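Local coordinates for protein putative D-tyrosyl-tRNA(Tyr) deacylase 2 (Leishmania major, PDB 1TC5) that may hydrolyse D-tyrosyl-tRNA(Tyr) to D-tyrosine and free tRNA, possibly as a defence against harmful D-tyrosine, at residues 17-22 with 160-165; 32-37 with 91-96; 36-41 with 69-74. One frame throughout, in Å; residues are numbered along the deposited sequence.

Interaction 1: 17-22 with 160-165; sequences AMDQGH and EGWIKY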
ATOM      1  N   ALA A  17       3.121   8.020   0.821  1.00 18.09           N
ATOM      2  CA  ALA A  17       3.139   9.403   0.318  1.00 17.09           C
ATOM      3  C   ALA A  17       2.086   9.561  -0.777  1.00 17.40           C
ATOM      4  O   ALA A  17       2.193   8.942  -1.847  1.00 18.00           O
ATOM      5  CB  ALA A  17       4.507   9.759  -0.237  1.00 16.54           C
ATOM      6  N   MET A  18       1.074  10.363  -0.471  1.00 14.86           N
ATOM      7  CA  MET A  18      -0.046  10.634  -1.366  1.00 14.80           C
ATOM      8  C   MET A  18       0.152  11.963  -2.087  1.00 16.38           C
ATOM      9  O   MET A  18       0.532  12.964  -1.464  1.00 16.61           O
ATOM     10  CB  MET A  18      -1.350  10.705  -0.552  1.00 12.87           C
ATOM     11  CG  MET A  18      -2.623  10.970  -1.388  1.00 15.66           C
ATOM     12  SD  MET A  18      -4.108  10.561  -0.460  1.00 17.50           S
ATOM     13  CE  MET A  18      -3.981  11.749   0.927  1.00 15.71           C
ATOM     14  N   ASP A  19      -0.119  11.976  -3.391  1.00 17.65           N
ATOM     15  CA  ASP A  19      -0.300  13.226  -4.125  1.00 16.67           C
ATOM     16  C   ASP A  19      -1.786  13.527  -4.323  1.00 18.45           C
ATOM     17  O   ASP A  19      -2.244  14.638  -4.031  1.00 16.90           O
ATOM     18  CB  ASP A  19       0.364  13.180  -5.499  1.00 18.36           C
ATOM     19  CG  ASP A  19       0.401  14.530  -6.155  1.00 18.98           C
ATOM     20  OD1 ASP A  19       1.085  15.390  -5.583  1.00 21.15           O
ATOM     21  OD2 ASP A  19      -0.235  14.846  -7.192  1.00 21.91           O
ATOM     22  N   GLN A  20      -2.520  12.528  -4.825  1.00 18.14           N
ATOM     23  CA  GLN A  20      -3.976  12.587  -4.967  1.00 18.03           C
ATOM     24  C   GLN A  20      -4.604  11.242  -4.558  1.00 16.24           C
ATOM     25  O   GLN A  20      -4.053  10.186  -4.815  1.00 18.30           O
ATOM     26  CB  GLN A  20      -4.400  12.857  -6.424  1.00 18.95           C
ATOM     27  CG  GLN A  20      -3.901  14.150  -7.067  1.00 22.06           C
ATOM     28  CD  GLN A  20      -4.647  15.382  -6.604  1.00 21.64           C
ATOM     29  OE1 GLN A  20      -5.688  15.758  -7.176  1.00 19.32           O
ATOM     30  NE2 GLN A  20      -4.117  16.025  -5.570  1.00 18.19           N
ATOM     31  N   GLY A  21      -5.781  11.299  -3.949  1.00 15.42           N
ATOM     32  CA  GLY A  21      -6.578  10.106  -3.713  1.00 15.98           C
ATOM     33  C   GLY A  21      -8.069  10.292  -3.926  1.00 16.49           C
ATOM     34  O   GLY A  21      -8.615  11.373  -3.709  1.00 16.32           O
ATOM     35  N   HIS A  22      -8.704   9.213  -4.377  1.00 18.58           N
ATOM     36  CA  HIS A  22     -10.157   9.060  -4.480  1.00 16.86           C
ATOM     37  C   HIS A  22     -10.565   7.758  -3.781  1.00 17.77           C
ATOM     38  O   HIS A  22     -10.077   6.681  -4.129  1.00 16.80           O
ATOM     39  CB  HIS A  22     -10.643   9.000  -5.945  1.00 17.45           C
ATOM     40  CG  HIS A  22     -10.008  10.016  -6.826  1.00 20.44           C
ATOM     41  ND1 HIS A  22     -10.431  11.326  -6.878  1.00 26.71           N
ATOM     42  CD2 HIS A  22      -8.963   9.922  -7.687  1.00 24.38           C
ATOM     43  CE1 HIS A  22      -9.667  11.996  -7.726  1.00 25.37           C
ATOM     44  NE2 HIS A  22      -8.774  11.169  -8.233  1.00 25.14           N
ATOM     45  N   GLU A 160     -12.991  15.732 -10.869  1.00 29.13           N
ATOM     46  CA  GLU A 160     -11.821  15.331 -11.673  1.00 30.07           C
ATOM     47  C   GLU A 160     -10.787  16.464 -11.750  1.00 28.27           C
ATOM     48  O   GLU A 160     -11.121  17.640 -11.499  1.00 27.01           O
ATOM     49  CB  GLU A 160     -12.252  14.906 -13.090  1.00 35.25           C
ATOM     50  CG  GLU A 160     -12.644  13.429 -13.209  1.00 41.54           C
ATOM     51  CD  GLU A 160     -13.956  13.199 -13.952  1.00 48.68           C
ATOM     52  OE1 GLU A 160     -14.332  14.050 -14.786  1.00 53.13           O
ATOM     53  OE2 GLU A 160     -14.619  12.161 -13.698  1.00 53.41           O
ATOM     54  N   GLY A 161      -9.541  16.129 -12.110  1.00 25.96           N
ATOM     55  CA  GLY A 161      -8.497  17.144 -12.221  1.00 24.75           C
ATOM     56  C   GLY A 161      -7.841  17.371 -10.870  1.00 22.51           C
ATOM     57  O   GLY A 161      -8.464  17.142  -9.827  1.00 19.91           O
ATOM     58  N   TRP A 162      -6.586  17.819 -10.895  1.00 22.78           N
ATOM     59  CA  TRP A 162      -5.787  18.017  -9.688  1.00 21.42           C
ATOM     60  C   TRP A 162      -6.484  18.938  -8.700  1.00 20.36           C
ATOM     61  O   TRP A 162      -7.070  19.950  -9.094  1.00 23.99           O
ATOM     62  CB  TRP A 162      -4.432  18.609 -10.053  1.00 22.99           C
ATOM     63  CG  TRP A 162      -3.489  18.818  -8.872  1.00 26.19           C
ATOM     64  CD1 TRP A 162      -2.597  17.923  -8.350  1.00 25.98           C
ATOM     65  CD2 TRP A 162      -3.351  20.019  -8.100  1.00 23.14           C
ATOM     66  NE1 TRP A 162      -1.919  18.494  -7.297  1.00 26.97           N
ATOM     67  CE2 TRP A 162      -2.373  19.778  -7.118  1.00 26.14           C
ATOM     68  CE3 TRP A 162      -3.987  21.273  -8.126  1.00 26.12           C
ATOM     69  CZ2 TRP A 162      -1.988  20.752  -6.188  1.00 25.13           C
ATOM     70  CZ3 TRP A 162      -3.613  22.232  -7.207  1.00 26.80           C
ATOM     71  CH2 TRP A 162      -2.621  21.966  -6.246  1.00 25.14           C
ATOM     72  N   ILE A 163      -6.434  18.571  -7.417  1.00 21.07           N
ATOM     73  CA  ILE A 163      -6.875  19.458  -6.332  1.00 19.15           C
ATOM     74  C   ILE A 163      -5.768  19.653  -5.312  1.00 19.38           C
ATOM     75  O   ILE A 163      -4.928  18.752  -5.062  1.00 18.76           O
ATOM     76  CB  ILE A 163      -8.154  18.971  -5.573  1.00 20.45           C
ATOM     77  CG1 ILE A 163      -7.957  17.595  -4.929  1.00 20.84           C
ATOM     78  CG2 ILE A 163      -9.379  19.020  -6.484  1.00 25.08           C
ATOM     79  CD1 ILE A 163      -9.079  17.242  -3.987  1.00 25.44           C
ATOM     80  N   LYS A 164      -5.784  20.842  -4.728  1.00 17.53           N
ATOM     81  CA  LYS A 164      -4.849  21.230  -3.695  1.00 18.95           C
ATOM     82  C   LYS A 164      -5.265  20.536  -2.415  1.00 18.12           C
ATOM     83  O   LYS A 164      -6.435  20.268  -2.228  1.00 17.34           O
ATOM     84  CB  LYS A 164      -4.881  22.751  -3.489  1.00 19.40           C
ATOM     85  CG  LYS A 164      -3.703  23.285  -2.645  1.00 21.80           C
ATOM     86  CD  LYS A 164      -3.826  24.790  -2.380  1.00 25.82           C
ATOM     87  CE  LYS A 164      -2.893  25.221  -1.239  1.00 28.54           C
ATOM     88  NZ  LYS A 164      -2.716  26.696  -1.143  1.00 25.99           N
ATOM     89  N   TYR A 165      -4.288  20.196  -1.578  1.00 18.92           N
ATOM     90  CA  TYR A 165      -4.512  19.797  -0.194  1.00 16.27           C
ATOM     91  C   TYR A 165      -5.265  20.927   0.532  1.00 18.88           C
ATOM     92  O   TYR A 165      -5.253  22.089   0.083  1.00 17.49           O
ATOM     93  CB  TYR A 165      -3.163  19.516   0.500  1.00 19.89           C
ATOM     94  CG  TYR A 165      -2.162  20.650   0.311  1.00 17.99           C
ATOM     95  CD1 TYR A 165      -2.196  21.774   1.135  1.00 20.29           C
ATOM     96  CD2 TYR A 165      -1.219  20.609  -0.704  1.00 18.00           C
ATOM     97  CE1 TYR A 165      -1.323  22.827   0.956  1.00 20.83           C
ATOM     98  CE2 TYR A 165      -0.320  21.663  -0.889  1.00 22.27           C
ATOM     99  CZ  TYR A 165      -0.400  22.778  -0.057  1.00 21.15           C
ATOM    100  OH  TYR A 165       0.470  23.829  -0.211  1.00 21.94           O
TER
HETATM  101  O   HOH W   1      -0.130  17.845  -4.978  1.00 32.40           O
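The side-chain nitrogen NE2 of Gln-20 is gripped by two backbone carbonyls. It donates to Ile-163 O at 2.9 Å and to Asp-19 O of its own segment at 2.8 Å. Asp-19 and Gln-20 form a classic beta bulge: both face Glu-183 on the strand 180-184. Strand 10-18 ends just before this bulge and strand 20-24 follows. The oxygen of the same amide is used too: Ile-163 N donates to Gln-20 OE1 at 2.9 Å, with a fairly straight N-H...O angle of 164°. A single buried glutamine thus pairs with both the N-H and the carbonyl of Ile-163. It fastens the irregular loop 160-165 to the start of strand 20-24, the middle strand of the three-stranded antiparallel sheet. Gln-20 CB already points at the loop, and the bend at chi2 (-76°) sets how the amide lies beside Trp-162. The amide plane lies only 16° from the plane of the Trp-162 indole, and Gln-20 NE2 approaches Trp-162 CD1 obliquely at 3.7 Å. Asp-19 OD2 lies at the edge of the same indole. A water bridges the two residues: it donates to Asp-19 OD1 at 2.8 Å and accepts from Trp-162 NE1 at 3.0 Å, in the plane of the ring.

Interaction 2: 32-37 with 91-96; sequences VRAGRG and EMDILI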
ATOM      1  N   VAL A  32     -14.865  10.256  -2.437  1.00 19.56           N
ATOM      2  CA  VAL A  32     -14.386  11.441  -1.732  1.00 18.35           C
ATOM      3  C   VAL A  32     -12.886  11.606  -2.013  1.00 17.46           C
ATOM      4  O   VAL A  32     -12.137  10.613  -2.212  1.00 16.85           O
ATOM      5  CB  VAL A  32     -14.663  11.355  -0.217  1.00 19.30           C
ATOM      6  CG1 VAL A  32     -16.144  11.313   0.029  1.00 23.96           C
ATOM      7  CG2 VAL A  32     -14.019  10.116   0.416  1.00 24.61           C
ATOM      8  N   ARG A  33     -12.448  12.857  -2.017  1.00 15.81           N
ATOM      9  CA  ARG A  33     -11.140  13.199  -2.518  1.00 16.72           C
ATOM     10  C   ARG A  33     -10.209  13.752  -1.458  1.00 16.13           C
ATOM     11  O   ARG A  33     -10.634  14.469  -0.523  1.00 15.58           O
ATOM     12  CB  ARG A  33     -11.302  14.227  -3.626  1.00 17.94           C
ATOM     13  CG  ARG A  33     -12.018  13.675  -4.847  1.00 15.83           C
ATOM     14  CD  ARG A  33     -11.839  14.565  -6.047  1.00 16.17           C
ATOM     15  NE  ARG A  33     -10.427  14.608  -6.424  1.00 17.66           N
ATOM     16  CZ  ARG A  33      -9.925  15.322  -7.417  1.00 19.61           C
ATOM     17  NH1 ARG A  33     -10.714  16.072  -8.173  1.00 21.73           N
ATOM     18  NH2 ARG A  33      -8.627  15.268  -7.669  1.00 18.57           N
ATOM     19  N   ALA A  34      -8.932  13.427  -1.635  1.00 15.91           N
ATOM     20  CA  ALA A  34      -7.846  14.079  -0.920  1.00 16.62           C
ATOM     21  C   ALA A  34      -6.744  14.525  -1.873  1.00 16.56           C
ATOM     22  O   ALA A  34      -6.515  13.907  -2.919  1.00 16.65           O
ATOM     23  CB  ALA A  34      -7.262  13.133   0.135  1.00 15.56           C
ATOM     24  N   GLY A  35      -6.053  15.601  -1.491  1.00 17.18           N
ATOM     25  CA  GLY A  35      -4.852  16.023  -2.196  1.00 17.72           C
ATOM     26  C   GLY A  35      -3.595  15.493  -1.532  1.00 15.69           C
ATOM     27  O   GLY A  35      -3.575  14.388  -0.980  1.00 15.24           O
ATOM     28  N   ARG A  36      -2.540  16.302  -1.575  1.00 14.80           N
ATOM     29  CA  ARG A  36      -1.241  15.861  -1.130  1.00 15.83           C
ATOM     30  C   ARG A  36      -1.219  15.634   0.369  1.00 14.30           C
ATOM     31  O   ARG A  36      -1.759  16.415   1.149  1.00 13.53           O
ATOM     32  CB  ARG A  36      -0.151  16.846  -1.498  1.00 16.44           C
ATOM     33  CG  ARG A  36       1.258  16.299  -1.214  1.00 17.51           C
ATOM     34  CD  ARG A  36       2.329  17.012  -1.997  1.00 23.53           C
ATOM     35  NE  ARG A  36       2.626  18.284  -1.379  1.00 24.24           N
ATOM     36  CZ  ARG A  36       2.525  19.493  -1.942  1.00 24.05           C
ATOM     37  NH1 ARG A  36       2.110  19.685  -3.186  1.00 27.23           N
ATOM     38  NH2 ARG A  36       2.861  20.537  -1.224  1.00 20.32           N
ATOM     39  N   GLY A  37      -0.575  14.552   0.755  1.00 12.38           N
ATOM     40  CA  GLY A  37      -0.431  14.226   2.164  1.00 15.39           C
ATOM     41  C   GLY A  37      -0.062  12.774   2.347  1.00 13.70           C
ATOM     42  O   GLY A  37       0.847  12.282   1.675  1.00 15.75           O
ATOM     43  N   GLU A  91      -1.370  21.577   6.750  1.00 18.86           N
ATOM     44  CA  GLU A  91      -2.243  21.645   5.585  1.00 19.39           C
ATOM     45  C   GLU A  91      -2.270  20.387   4.729  1.00 18.94           C
ATOM     46  O   GLU A  91      -3.106  20.287   3.837  1.00 18.47           O
ATOM     47  CB  GLU A  91      -1.835  22.818   4.708  1.00 19.94           C
ATOM     48  CG  GLU A  91      -2.124  24.170   5.343  1.00 27.04           C
ATOM     49  CD  GLU A  91      -2.148  25.281   4.310  1.00 35.18           C
ATOM     50  OE1 GLU A  91      -3.152  25.377   3.558  1.00 40.29           O
ATOM     51  OE2 GLU A  91      -1.167  26.046   4.245  1.00 39.95           O
ATOM     52  N   MET A  92      -1.354  19.456   4.986  1.00 18.30           N
ATOM     53  CA  MET A  92      -1.358  18.180   4.289  1.00 18.65           C
ATOM     54  C   MET A  92      -2.667  17.435   4.619  1.00 17.74           C
ATOM     55  O   MET A  92      -3.205  17.554   5.721  1.00 15.29           O
ATOM     56  CB  MET A  92      -0.144  17.327   4.689  1.00 19.25           C
ATOM     57  CG  MET A  92       1.233  17.828   4.200  1.00 19.25           C
ATOM     58  SD  MET A  92       1.430  17.932   2.370  1.00 18.80           S
ATOM     59  CE  MET A  92       1.133  19.684   2.100  1.00 20.54           C
ATOM     60  N   ASP A  93      -3.168  16.704   3.633  1.00 17.99           N
ATOM     61  CA  ASP A  93      -4.367  15.896   3.755  1.00 16.98           C
ATOM     62  C   ASP A  93      -3.976  14.519   4.274  1.00 16.64           C
ATOM     63  O   ASP A  93      -2.860  14.067   4.078  1.00 16.91           O
ATOM     64  CB  ASP A  93      -5.076  15.787   2.388  1.00 15.75           C
ATOM     65  CG  ASP A  93      -5.800  17.043   1.996  1.00 17.89           C
ATOM     66  OD1 ASP A  93      -5.718  18.078   2.700  1.00 19.07           O
ATOM     67  OD2 ASP A  93      -6.504  17.103   0.974  1.00 16.73           O
ATOM     68  N   ILE A  94      -4.906  13.877   4.965  1.00 17.53           N
ATOM     69  CA  ILE A  94      -4.754  12.495   5.422  1.00 16.70           C
ATOM     70  C   ILE A  94      -5.989  11.736   4.942  1.00 15.14           C
ATOM     71  O   ILE A  94      -7.132  12.200   5.105  1.00 15.25           O
ATOM     72  CB  ILE A  94      -4.580  12.415   6.977  1.00 18.22           C
ATOM     73  CG1 ILE A  94      -3.357  13.230   7.420  1.00 16.23           C
ATOM     74  CG2 ILE A  94      -4.407  10.968   7.439  1.00 18.92           C
ATOM     75  CD1 ILE A  94      -3.332  13.526   8.914  1.00 15.52           C
ATOM     76  N   LEU A  95      -5.732  10.597   4.320  1.00 15.90           N
ATOM     77  CA  LEU A  95      -6.743   9.689   3.816  1.00 15.52           C
ATOM     78  C   LEU A  95      -6.569   8.362   4.532  1.00 15.77           C
ATOM     79  O   LEU A  95      -5.540   7.745   4.394  1.00 15.30           O
ATOM     80  CB  LEU A  95      -6.548   9.480   2.311  1.00 14.83           C
ATOM     81  CG  LEU A  95      -7.516   8.507   1.645  1.00 20.87           C
ATOM     82  CD1 LEU A  95      -8.948   8.928   1.863  1.00 21.48           C
ATOM     83  CD2 LEU A  95      -7.230   8.395   0.146  1.00 23.31           C
ATOM     84  N   ILE A  96      -7.589   7.948   5.280  1.00 16.29           N
ATOM     85  CA  ILE A  96      -7.526   6.776   6.163  1.00 14.46           C
ATOM     86  C   ILE A  96      -8.420   5.718   5.559  1.00 15.62           C
ATOM     87  O   ILE A  96      -9.606   5.982   5.274  1.00 16.31           O
ATOM     88  CB  ILE A  96      -8.045   7.128   7.600  1.00 13.28           C
ATOM     89  CG1 ILE A  96      -7.244   8.284   8.194  1.00 15.32           C
ATOM     90  CG2 ILE A  96      -7.956   5.930   8.498  1.00 14.12           C
ATOM     91  CD1 ILE A  96      -7.898   8.942   9.386  1.00 19.51           C
TER
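Asp-93 has the most surface buried here, and it meets the segment 32-37 with both backbone and side chain. Asp-93 N donates to Arg-36 O at 2.9 Å, with a nearly straight N-H...O angle of 170°. This bond belongs to a parallel beta bridge between Gly-37 and Asp-93, where strand 37-45 begins beside strand 93-98 in the mixed sheet. Gly-37 CA lies 3.1 Å from Asp-93 O in a CA-H...O contact. Asp-93 CB points toward the segment 32-37, and chi1 of -75° sets CG beside its own backbone N. The carboxylate then reaches the turn that follows strand 31-34. Gly-35 N donates to Asp-93 OD2 at 2.9 Å, on the anti side of that oxygen and 25° out of the carboxylate plane. The methyl of Ala-34 packs on Asp-93 CB at 4.1 Å and on Leu-95 CB at 4.3 Å. At the other end Met-92 crosses Arg-36 at a slant. Met-92 SD is 3.9 Å from Arg-36 CG, and the methyl Met-92 CE is 3.8 Å from Arg-36 NH2, oblique to the guanidinium. That guanidinium binds Phe-74 O. Asp-93 OD2 also forms a salt bridge with Arg-168, and OD1 accepts from Asn-166 N. The buried carboxylate therefore has partners on both oxygens, and Arg-168 would be expected to favour the ionised form of Asp-93.

Interaction 3: 36-41 with 69-74; sequences RGVMVY and KIFTHF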
ATOM      1  N   ARG A  36      -2.540  16.302  -1.575  1.00 14.80           N
ATOM      2  CA  ARG A  36      -1.241  15.861  -1.130  1.00 15.83           C
ATOM      3  C   ARG A  36      -1.219  15.634   0.369  1.00 14.30           C
ATOM      4  O   ARG A  36      -1.759  16.415   1.149  1.00 13.53           O
ATOM      5  CB  ARG A  36      -0.151  16.846  -1.498  1.00 16.44           C
ATOM      6  CG  ARG A  36       1.258  16.299  -1.214  1.00 17.51           C
ATOM      7  CD  ARG A  36       2.329  17.012  -1.997  1.00 23.53           C
ATOM      8  NE  ARG A  36       2.626  18.284  -1.379  1.00 24.24           N
ATOM      9  CZ  ARG A  36       2.525  19.493  -1.942  1.00 24.05           C
ATOM     10  NH1 ARG A  36       2.110  19.685  -3.186  1.00 27.23           N
ATOM     11  NH2 ARG A  36       2.861  20.537  -1.224  1.00 20.32           N
ATOM     12  N   GLY A  37      -0.575  14.552   0.755  1.00 12.38           N
ATOM     13  CA  GLY A  37      -0.431  14.226   2.164  1.00 15.39           C
ATOM     14  C   GLY A  37      -0.062  12.774   2.347  1.00 13.70           C
ATOM     15  O   GLY A  37       0.847  12.282   1.675  1.00 15.75           O
ATOM     16  N   VAL A  38      -0.750  12.100   3.253  1.00 14.27           N
ATOM     17  CA  VAL A  38      -0.474  10.696   3.562  1.00 12.87           C
ATOM     18  C   VAL A  38      -1.737   9.832   3.514  1.00 12.64           C
ATOM     19  O   VAL A  38      -2.788  10.210   4.057  1.00 14.32           O
ATOM     20  CB  VAL A  38       0.176  10.584   4.941  1.00 14.26           C
ATOM     21  CG1 VAL A  38       0.331   9.113   5.358  1.00 12.07           C
ATOM     22  CG2 VAL A  38       1.517  11.329   4.959  1.00 17.62           C
ATOM     23  N   MET A  39      -1.631   8.689   2.839  1.00 15.51           N
ATOM     24  CA  MET A  39      -2.658   7.652   2.856  1.00 14.43           C
ATOM     25  C   MET A  39      -2.286   6.582   3.880  1.00 15.92           C
ATOM     26  O   MET A  39      -1.199   5.978   3.813  1.00 16.43           O
ATOM     27  CB  MET A  39      -2.846   7.018   1.486  1.00 14.16           C
ATOM     28  CG  MET A  39      -3.991   5.992   1.453  1.00 15.96           C
ATOM     29  SD  MET A  39      -4.510   5.455  -0.158  1.00 17.15           S
ATOM     30  CE  MET A  39      -3.063   4.439  -0.574  1.00 19.77           C
ATOM     31  N   VAL A  40      -3.215   6.346   4.803  1.00 16.12           N
ATOM     32  CA  VAL A  40      -3.024   5.467   5.947  1.00 15.99           C
ATOM     33  C   VAL A  40      -3.943   4.274   5.767  1.00 15.59           C
ATOM     34  O   VAL A  40      -5.153   4.465   5.659  1.00 18.49           O
ATOM     35  CB  VAL A  40      -3.433   6.204   7.254  1.00 18.18           C
ATOM     36  CG1 VAL A  40      -3.305   5.315   8.479  1.00 17.49           C
ATOM     37  CG2 VAL A  40      -2.628   7.491   7.438  1.00 20.27           C
ATOM     38  N   TYR A  41      -3.379   3.071   5.713  1.00 14.97           N
ATOM     39  CA  TYR A  41      -4.118   1.823   5.879  1.00 12.78           C
ATOM     40  C   TYR A  41      -3.993   1.344   7.337  1.00 13.63           C
ATOM     41  O   TYR A  41      -2.905   1.279   7.870  1.00 14.99           O
ATOM     42  CB  TYR A  41      -3.553   0.733   4.972  1.00 12.07           C
ATOM     43  CG  TYR A  41      -3.691   0.873   3.468  1.00 13.28           C
ATOM     44  CD1 TYR A  41      -4.397   1.897   2.883  1.00 12.88           C
ATOM     45  CD2 TYR A  41      -3.091  -0.070   2.615  1.00 14.34           C
ATOM     46  CE1 TYR A  41      -4.503   2.004   1.481  1.00 15.40           C
ATOM     47  CE2 TYR A  41      -3.194   0.020   1.239  1.00 12.67           C
ATOM     48  CZ  TYR A  41      -3.909   1.060   0.666  1.00 18.47           C
ATOM     49  OH  TYR A  41      -4.020   1.169  -0.713  1.00 17.21           O
ATOM     50  N   LYS A  69       8.785  12.280  11.885  1.00 15.92           N
ATOM     51  CA  LYS A  69       9.233  12.811  10.606  1.00 16.99           C
ATOM     52  C   LYS A  69       9.456  11.631   9.692  1.00 15.06           C
ATOM     53  O   LYS A  69      10.382  10.875   9.885  1.00 14.05           O
ATOM     54  CB  LYS A  69      10.505  13.622  10.780  1.00 20.03           C
ATOM     55  CG  LYS A  69      10.321  14.844  11.716  1.00 21.27           C
ATOM     56  CD  LYS A  69      11.659  15.560  11.989  1.00 26.68           C
ATOM     57  CE  LYS A  69      11.508  16.722  12.971  1.00 30.27           C
ATOM     58  NZ  LYS A  69      11.465  18.053  12.303  1.00 36.97           N
ATOM     59  N   ILE A  70       8.568  11.451   8.722  1.00 14.07           N
ATOM     60  CA  ILE A  70       8.599  10.277   7.860  1.00 16.05           C
ATOM     61  C   ILE A  70       8.850  10.661   6.416  1.00 14.46           C
ATOM     62  O   ILE A  70       9.806  10.197   5.825  1.00 15.98           O
ATOM     63  CB  ILE A  70       7.260   9.497   7.967  1.00 15.52           C
ATOM     64  CG1 ILE A  70       6.995   9.094   9.422  1.00 19.91           C
ATOM     65  CG2 ILE A  70       7.298   8.249   7.065  1.00 18.39           C
ATOM     66  CD1 ILE A  70       5.519   8.750   9.703  1.00 20.30           C
ATOM     67  N   PHE A  71       7.974  11.514   5.872  1.00 15.99           N
ATOM     68  CA  PHE A  71       7.909  11.783   4.430  1.00 14.85           C
ATOM     69  C   PHE A  71       8.618  13.073   3.974  1.00 14.80           C
ATOM     70  O   PHE A  71       8.694  14.057   4.708  1.00 16.55           O
ATOM     71  CB  PHE A  71       6.453  11.778   3.932  1.00 15.16           C
ATOM     72  CG  PHE A  71       5.761  10.447   4.140  1.00 14.71           C
ATOM     73  CD1 PHE A  71       6.086   9.361   3.365  1.00 16.26           C
ATOM     74  CD2 PHE A  71       4.826  10.279   5.160  1.00 11.65           C
ATOM     75  CE1 PHE A  71       5.496   8.093   3.599  1.00 17.44           C
ATOM     76  CE2 PHE A  71       4.215   9.053   5.384  1.00 16.00           C
ATOM     77  CZ  PHE A  71       4.563   7.948   4.611  1.00 14.90           C
ATOM     78  N   THR A  72       9.090  13.041   2.728  1.00 15.79           N
ATOM     79  CA  THR A  72       9.951  14.066   2.132  1.00 17.52           C
ATOM     80  C   THR A  72       9.257  14.854   1.020  1.00 18.91           C
ATOM     81  O   THR A  72       9.860  15.735   0.405  1.00 18.27           O
ATOM     82  CB  THR A  72      11.225  13.401   1.528  1.00 15.53           C
ATOM     83  OG1 THR A  72      10.844  12.374   0.609  1.00 12.54           O
ATOM     84  CG2 THR A  72      12.056  12.657   2.617  1.00 15.79           C
ATOM     85  N   HIS A  73       7.976  14.579   0.790  1.00 17.54           N
ATOM     86  CA  HIS A  73       7.264  15.153  -0.354  1.00 17.74           C
ATOM     87  C   HIS A  73       6.307  16.310  -0.024  1.00 16.15           C
ATOM     88  O   HIS A  73       5.680  16.878  -0.904  1.00 19.21           O
ATOM     89  CB  HIS A  73       6.485  14.014  -0.979  1.00 21.79           C
ATOM     90  CG  HIS A  73       5.197  13.701  -0.276  1.00 24.74           C
ATOM     91  ND1 HIS A  73       4.855  12.434   0.109  1.00 32.63           N
ATOM     92  CD2 HIS A  73       4.162  14.487   0.098  1.00 35.07           C
ATOM     93  CE1 HIS A  73       3.651  12.445   0.649  1.00 27.93           C
ATOM     94  NE2 HIS A  73       3.203  13.674   0.640  1.00 27.93           N
ATOM     95  N   PHE A  74       6.158  16.647   1.243  1.00 16.57           N
ATOM     96  CA  PHE A  74       5.169  17.667   1.651  1.00 16.34           C
ATOM     97  C   PHE A  74       5.456  19.082   1.145  1.00 19.13           C
ATOM     98  O   PHE A  74       4.522  19.851   0.844  1.00 18.33           O
ATOM     99  CB  PHE A  74       5.038  17.747   3.175  1.00 14.69           C
ATOM    100  CG  PHE A  74       4.572  16.484   3.841  1.00 16.63           C
ATOM    101  CD1 PHE A  74       3.844  15.512   3.159  1.00 17.10           C
ATOM    102  CD2 PHE A  74       4.841  16.283   5.184  1.00 15.97           C
ATOM    103  CE1 PHE A  74       3.418  14.403   3.806  1.00 15.97           C
ATOM    104  CE2 PHE A  74       4.418  15.160   5.821  1.00 16.89           C
ATOM    105  CZ  PHE A  74       3.718  14.222   5.145  1.00 18.59           C
TER
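His-73 has chi1 at 81°, with CG between its backbone N and carbonyl carbon, and this brings the imidazole up to Gly-37. Gly-37 O lies at the ring edge, near its plane, 2.9 Å from His-73 NE2. The Arg-36 chain is extended through chi2 and turns at chi3 (78°), which turns the guanidinium to Phe-74 O. The methylenes of Arg-36 and the His-73 side chain slide past each other in opposite directions, with Arg-36 CG 3.7 Å from His-73 CD2. The guanidinium and the ring are nearly perpendicular, their planes 85° apart. Arg-36 NH2 donates to Phe-74 O at 2.7 Å, from well above the plane of that carbonyl. Arg-36 NE adds a weak bond to the same oxygen. The contact joins the start of strand 37-45, the middle strand of the five-stranded mixed sheet, to the loop that follows helix 55-67. Next along the strand, one methyl of Val-38, CG2, touches both phenylalanine rings. It meets Phe-71 CD2 obliquely at 3.5 Å and the ring edge of Phe-74 at CZ, 3.6 Å away. The Phe-71 ring is also covered on one face by Ile-70 CG2, over its centre, and it meets His-190 with the planes about perpendicular. Both segments also extend to the dimer interface: Tyr-41 OH is hydrogen-bonded to Gln-16 OE1 of the second subunit, and Ile-70 packs on Val-111 of that subunit.

Overall arrangement
From the N terminus, strand 10-18 and the start of strand 20-24 supply the first segment of interaction 1. Its partner 160-165 comes much later, so interaction 1 closes the widest loop and encloses the other two. The segment 32-37 then opens interaction 2, and the overlapping segment 36-41 opens interaction 3. They share Arg-36 and Gly-37. Interaction 3 closes first, at 69-74, and lies within the loop that interaction 2 closes at 91-96. No two loops cross. Strands 10-18, 37-45 and 93-98 are successive neighbours in the mixed sheet. Interaction 1 ties the loop 160-165 to strand 20-24 of the smaller antiparallel sheet, and interaction 3 ties the loop 69-74 to strand 37-45 of the mixed one.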